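Local coordinates for protein probable acetyltransferases (Chromobacterium violaceum, PDB 3PZJ) that probably transfers an acetyl group from acetyl-coenzyme A to an acceptor amine, perhaps a protein N-terminus, as a member of the GNAT acetyltransferase family, at residues S62-H66 / L67-P71; V86-S89 / D90-L93. One frame throughout, in Å; residues are numbered along the deposited sequence.

Interaction 1. Residues S62-H66 / L67-P71. With EDO (1,2-ethanediol), chain D.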
loop_
_atom_site.group_PDB
_atom_site.type_symbol
_atom_site.label_atom_id
_atom_site.label_comp_id
_atom_site.label_asym_id
_atom_site.label_seq_id
_atom_site.Cartn_x
_atom_site.Cartn_y
_atom_site.Cartn_z
ATOM N N SER A 62 4.438 8.609 -26.150
ATOM C CA SER A 62 5.311 9.094 -25.064
ATOM C C SER A 62 4.516 9.419 -23.791
ATOM O O SER A 62 5.073 9.399 -22.732
ATOM C CB SER A 62 6.156 10.311 -25.511
ATOM O OG SER A 62 5.340 11.459 -25.621
ATOM N N HIS A 63 3.205 9.601 -23.908
ATOM C CA HIS A 63 2.321 9.807 -22.773
ATOM C C HIS A 63 2.507 8.764 -21.644
ATOM O O HIS A 63 2.495 9.081 -20.466
ATOM C CB HIS A 63 0.838 9.834 -23.229
ATOM C CG HIS A 63 -0.107 10.011 -22.083
ATOM N ND1 HIS A 63 -0.249 11.201 -21.406
ATOM C CD2 HIS A 63 -0.799 9.086 -21.369
ATOM C CE1 HIS A 63 -1.073 11.020 -20.386
ATOM N NE2 HIS A 63 -1.405 9.739 -20.333
ATOM N N TRP A 64 2.749 7.526 -22.035
ATOM C CA TRP A 64 2.767 6.387 -21.160
ATOM C C TRP A 64 4.183 6.118 -20.576
ATOM O O TRP A 64 4.320 5.254 -19.747
ATOM C CB TRP A 64 2.191 5.152 -21.914
ATOM C CG TRP A 64 0.930 5.436 -22.705
ATOM C CD1 TRP A 64 0.827 5.609 -24.064
ATOM C CD2 TRP A 64 -0.403 5.602 -22.178
ATOM N NE1 TRP A 64 -0.491 5.886 -24.400
ATOM C CE2 TRP A 64 -1.252 5.864 -23.256
ATOM C CE3 TRP A 64 -0.938 5.602 -20.876
ATOM C CZ2 TRP A 64 -2.590 6.097 -23.082
ATOM C CZ3 TRP A 64 -2.246 5.814 -20.721
ATOM C CH2 TRP A 64 -3.076 6.062 -21.809
ATOM N N GLU A 65 5.191 6.947 -20.926
ATOM C CA GLU A 65 6.614 6.634 -20.715
ATOM C C GLU A 65 6.914 6.230 -19.271
ATOM O O GLU A 65 7.680 5.290 -19.034
ATOM C CB GLU A 65 7.523 7.865 -21.052
ATOM C CG GLU A 65 9.028 7.564 -20.837
ATOM C CD GLU A 65 9.965 8.652 -21.337
ATOM O OE1 GLU A 65 9.494 9.618 -21.987
ATOM O OE2 GLU A 65 11.183 8.505 -21.064
ATOM N N HIS A 66 6.364 6.964 -18.317
ATOM C CA HIS A 66 6.654 6.686 -16.886
ATOM C C HIS A 66 5.473 6.027 -16.131
ATOM O O HIS A 66 5.427 5.980 -14.855
ATOM C CB HIS A 66 6.998 7.985 -16.184
ATOM C CG HIS A 66 8.099 8.762 -16.838
ATOM N ND1 HIS A 66 9.412 8.326 -16.863
ATOM C CD2 HIS A 66 8.083 9.968 -17.455
ATOM C CE1 HIS A 66 10.151 9.224 -17.495
ATOM N NE2 HIS A 66 9.366 10.230 -17.869
ATOM N N LEU A 67 4.530 5.488 -16.880
ATOM C CA LEU A 67 3.341 4.882 -16.282
ATOM C C LEU A 67 3.375 3.383 -16.391
ATOM O O LEU A 67 3.973 2.854 -17.354
ATOM C CB LEU A 67 2.139 5.398 -17.023
ATOM C CG LEU A 67 1.489 6.676 -16.518
ATOM C CD1 LEU A 67 2.360 7.608 -15.674
ATOM C CD2 LEU A 67 0.795 7.420 -17.636
ATOM N N PRO A 68 2.658 2.669 -15.494
ATOM C CA PRO A 68 2.740 1.217 -15.571
ATOM C C PRO A 68 1.824 0.555 -16.593
ATOM O O PRO A 68 1.650 -0.648 -16.573
ATOM C CB PRO A 68 2.445 0.757 -14.120
ATOM C CG PRO A 68 1.827 1.880 -13.478
ATOM C CD PRO A 68 1.972 3.127 -14.287
ATOM N N TYR A 69 1.238 1.340 -17.500
ATOM C CA TYR A 69 0.354 0.820 -18.506
ATOM C C TYR A 69 0.505 1.666 -19.737
ATOM O O TYR A 69 1.077 2.738 -19.704
ATOM C CB TYR A 69 -1.115 0.900 -18.062
ATOM C CG TYR A 69 -1.461 2.165 -17.317
ATOM C CD1 TYR A 69 -1.928 3.301 -17.962
ATOM C CD2 TYR A 69 -1.347 2.209 -15.932
ATOM C CE1 TYR A 69 -2.180 4.481 -17.241
ATOM C CE2 TYR A 69 -1.635 3.359 -15.214
ATOM C CZ TYR A 69 -2.073 4.468 -15.863
ATOM O OH TYR A 69 -2.338 5.589 -15.108
ATOM N N GLY A 70 -0.127 1.221 -20.797
ATOM C CA GLY A 70 -0.022 1.894 -22.067
ATOM C C GLY A 70 1.327 1.637 -22.761
ATOM O O GLY A 70 2.282 1.125 -22.187
ATOM N N PRO A 71 1.404 1.945 -24.033
ATOM C CA PRO A 71 0.301 2.341 -24.896
ATOM C C PRO A 71 -0.616 1.172 -25.190
ATOM O O PRO A 71 -0.325 0.028 -24.841
ATOM C CB PRO A 71 1.010 2.878 -26.144
ATOM C CG PRO A 71 2.401 2.291 -26.101
ATOM C CD PRO A 71 2.728 1.933 -24.715
HETATM C C1 EDO D . -1.241 5.522 -12.205
HETATM O O1 EDO D . -1.046 6.336 -13.336
HETATM C C2 EDO D . -0.782 6.278 -10.983
HETATM O O2 EDO D . -1.681 5.932 -9.967
#
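Trp64 and the Gly70-Pro71 unit illustrate how a large aromatic ring can pack its face on the backbone of a short loop. The indole lies flat against this part of the chain: Gly70 CA sits 4.0 Å from the centroid of the Trp64 five-membered ring and Pro71 CA 3.7 Å, both near the ring normal, which makes them CH-pi contacts. The peptide bond between Gly70 and Pro71 is cis, and Pro71 CB reaches 3.4 Å from Trp64 CD1. On the opposite face of the indole, His63 CD2 stands over the rim, so the ring is held between its own neighbour and the returning chain.

Tyr69 meets the other end of the indole. The two rings touch rim to rim, with planes at 63°, and Trp64 CZ3 is 3.7 Å from Tyr69 CE1; neither ring covers the other. Tyr69 CG is wedged between its backbone N and carbonyl carbon (chi1 39°), which carries the phenol past the Trp64 rim until its hydroxyl meets Asn126. An ethanediol, probably from the crystallisation liquor, lies beside that hydroxyl, although its very short contact is doubtful in detail.

The reversal itself is a type I turn from Trp64 to Leu67, in which Leu67 N donates to Trp64 O at 2.9 Å. Leu67 CD2 then lies 4.1 Å from Trp64 CE3 and approaches His63. Lys189 NZ hydrogen-bonds to the carbonyl oxygens of Leu67 and Tyr69, and weakly to that of Gly70. Dispersion and CH-pi contacts thus hold the loop against the indole, while His63 NE2 and the Tyr69 hydroxyl hydrogen-bond to Asn126 and three carbonyls turn to Lys189; the ammonium would probably polarise the carbonyls it gathers.

Interaction 2. Residues V86-S89 / D90-L93. With NA (sodium ion), chain C.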
loop_
_atom_site.group_PDB
_atom_site.type_symbol
_atom_site.label_atom_id
_atom_site.label_comp_id
_atom_site.label_asym_id
_atom_site.label_seq_id
_atom_site.Cartn_x
_atom_site.Cartn_y
_atom_site.Cartn_z
ATOM N N VAL A 86 -11.288 -0.039 -13.015
ATOM C CA VAL A 86 -12.437 0.449 -12.264
ATOM C C VAL A 86 -13.222 -0.647 -11.549
ATOM O O VAL A 86 -13.870 -0.409 -10.515
ATOM C CB VAL A 86 -13.369 1.225 -13.239
ATOM C CG1 VAL A 86 -14.673 1.526 -12.592
ATOM C CG2 VAL A 86 -12.651 2.529 -13.618
ATOM N N ALA A 87 -13.115 -1.873 -12.030
ATOM C CA ALA A 87 -13.698 -2.987 -11.291
ATOM C C ALA A 87 -13.148 -3.198 -9.919
ATOM O O ALA A 87 -13.843 -3.757 -9.039
ATOM C CB ALA A 87 -13.603 -4.357 -12.121
ATOM N N GLN A 88 -11.904 -2.794 -9.668
ATOM C CA GLN A 88 -11.371 -2.946 -8.308
ATOM C C GLN A 88 -12.179 -2.113 -7.306
ATOM O O GLN A 88 -12.421 -0.909 -7.524
ATOM C CB GLN A 88 -9.865 -2.503 -8.247
ATOM C CG GLN A 88 -8.958 -3.315 -9.159
ATOM C CD GLN A 88 -7.570 -2.719 -9.293
ATOM O OE1 GLN A 88 -7.251 -2.031 -10.274
ATOM N NE2 GLN A 88 -6.742 -2.965 -8.294
ATOM N N SER A 89 -12.504 -2.689 -6.160
ATOM C CA SER A 89 -13.364 -2.010 -5.224
ATOM C C SER A 89 -12.633 -0.776 -4.654
ATOM O O SER A 89 -13.274 0.154 -4.148
ATOM C CB SER A 89 -13.663 -2.946 -4.041
ATOM O OG SER A 89 -12.384 -3.392 -3.517
ATOM N N ASP A 90 -11.300 -0.761 -4.705
ATOM C CA ASP A 90 -10.590 0.363 -4.052
ATOM C C ASP A 90 -10.164 1.446 -5.036
ATOM O O ASP A 90 -9.374 2.367 -4.698
ATOM C CB ASP A 90 -9.454 -0.189 -3.226
ATOM C CG ASP A 90 -8.351 -0.808 -4.060
ATOM O OD1 ASP A 90 -7.376 -1.214 -3.427
ATOM O OD2 ASP A 90 -8.410 -0.879 -5.288
ATOM N N THR A 91 -10.681 1.360 -6.263
ATOM C CA THR A 91 -10.338 2.343 -7.305
ATOM C C THR A 91 -11.630 2.986 -7.890
ATOM O O THR A 91 -12.674 2.290 -8.119
ATOM C CB THR A 91 -9.520 1.647 -8.416
ATOM O OG1 THR A 91 -8.292 1.175 -7.859
ATOM C CG2 THR A 91 -9.191 2.613 -9.490
ATOM N N ALA A 92 -11.603 4.311 -8.075
ATOM C CA ALA A 92 -12.715 5.016 -8.727
ATOM C C ALA A 92 -12.118 6.051 -9.646
ATOM O O ALA A 92 -11.224 6.780 -9.222
ATOM C CB ALA A 92 -13.614 5.704 -7.690
ATOM N N LEU A 93 -12.573 6.104 -10.882
ATOM C CA LEU A 93 -12.017 7.055 -11.844
ATOM C C LEU A 93 -13.083 8.005 -12.342
ATOM O O LEU A 93 -14.283 7.680 -12.276
ATOM C CB LEU A 93 -11.459 6.351 -13.059
ATOM C CG LEU A 93 -10.249 5.399 -12.864
ATOM C CD1 LEU A 93 -9.915 4.733 -14.236
ATOM C CD2 LEU A 93 -9.066 6.133 -12.285
HETATM NA NA NA C . -13.979 0.525 -8.535
HETATM O O HOH W 1 -15.576 2.269 -9.108
HETATM O O HOH W 2 -15.772 -0.473 -7.434
#
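Val86 and Leu93 face each other across a tight reversal of the chain, a compact case of a cation bridging a helix end and the approach to a strand. Val86 CG2, anti to its own carbonyl carbon, leans obliquely on the isobutyl group of Leu93 and comes 3.6 Å from Leu93 CD1. The Val86 backbone serves a different purpose, since Val86 O binds the sodium ion at 2.2 Å.

Thr91, buried, supplies the matching ligand from the far side of the turn: Thr91 O is also 2.2 Å from the sodium ion. Between these two, Gln88 O completes the protein's share of the site at 2.4 Å, and two waters bring the ligands to five. Gln88 O has a double duty, for it also accepts the hydrogen bond from Thr91 N at 3.1 Å that closes a type I turn. That bond is fairly straight at the hydrogen (163°), but the donor stands well above the plane of the carbonyl group. The ion probably polarises the three carbonyls and offsets the repulsion between oxygens brought so close.

Asp90 follows Ser89 in the turn, and its side chain folds back toward Gln88. Its CG lies between the backbone N and the carbonyl carbon (chi1 67°), which brings Asp90 OD2 to 3.7 Å from Gln88 CB. The same oxygen receives a weak hydrogen bond from Thr91 OG1, 3.3 Å away, that links the two neighbouring side chains only loosely. Backbone hydrogen bonds of Asp90 with Met113 and of Ala92 with Tyr110 then lead the chain into the sheet beside strand 106-114. The whole is a sodium site of main-chain carbonyls at the C-terminal end of helix 75-87, spanning the helix-to-strand connection by which the GNAT fold enters strand 92-98.

Interactions 1 and 2 follow each other along the chain: the 62-71 loop precedes helix 75-87, and interaction 2 begins in its last turn. Their centres are 20 Å apart and their nearest atoms about 7 Å, without touching. The helix touches both, since Tyr69 of interaction 1 meets Trp81 and Leu93 of interaction 2 packs on Leu82. The ethanediol beside interaction 1 also binds His124 N on strand 119-127, consistent with proximity to the region where GNAT enzymes hold acetyl-coenzyme A. The sodium ion lies 13.5 Å from ethanediol O2, so the two bound groups occupy separate places.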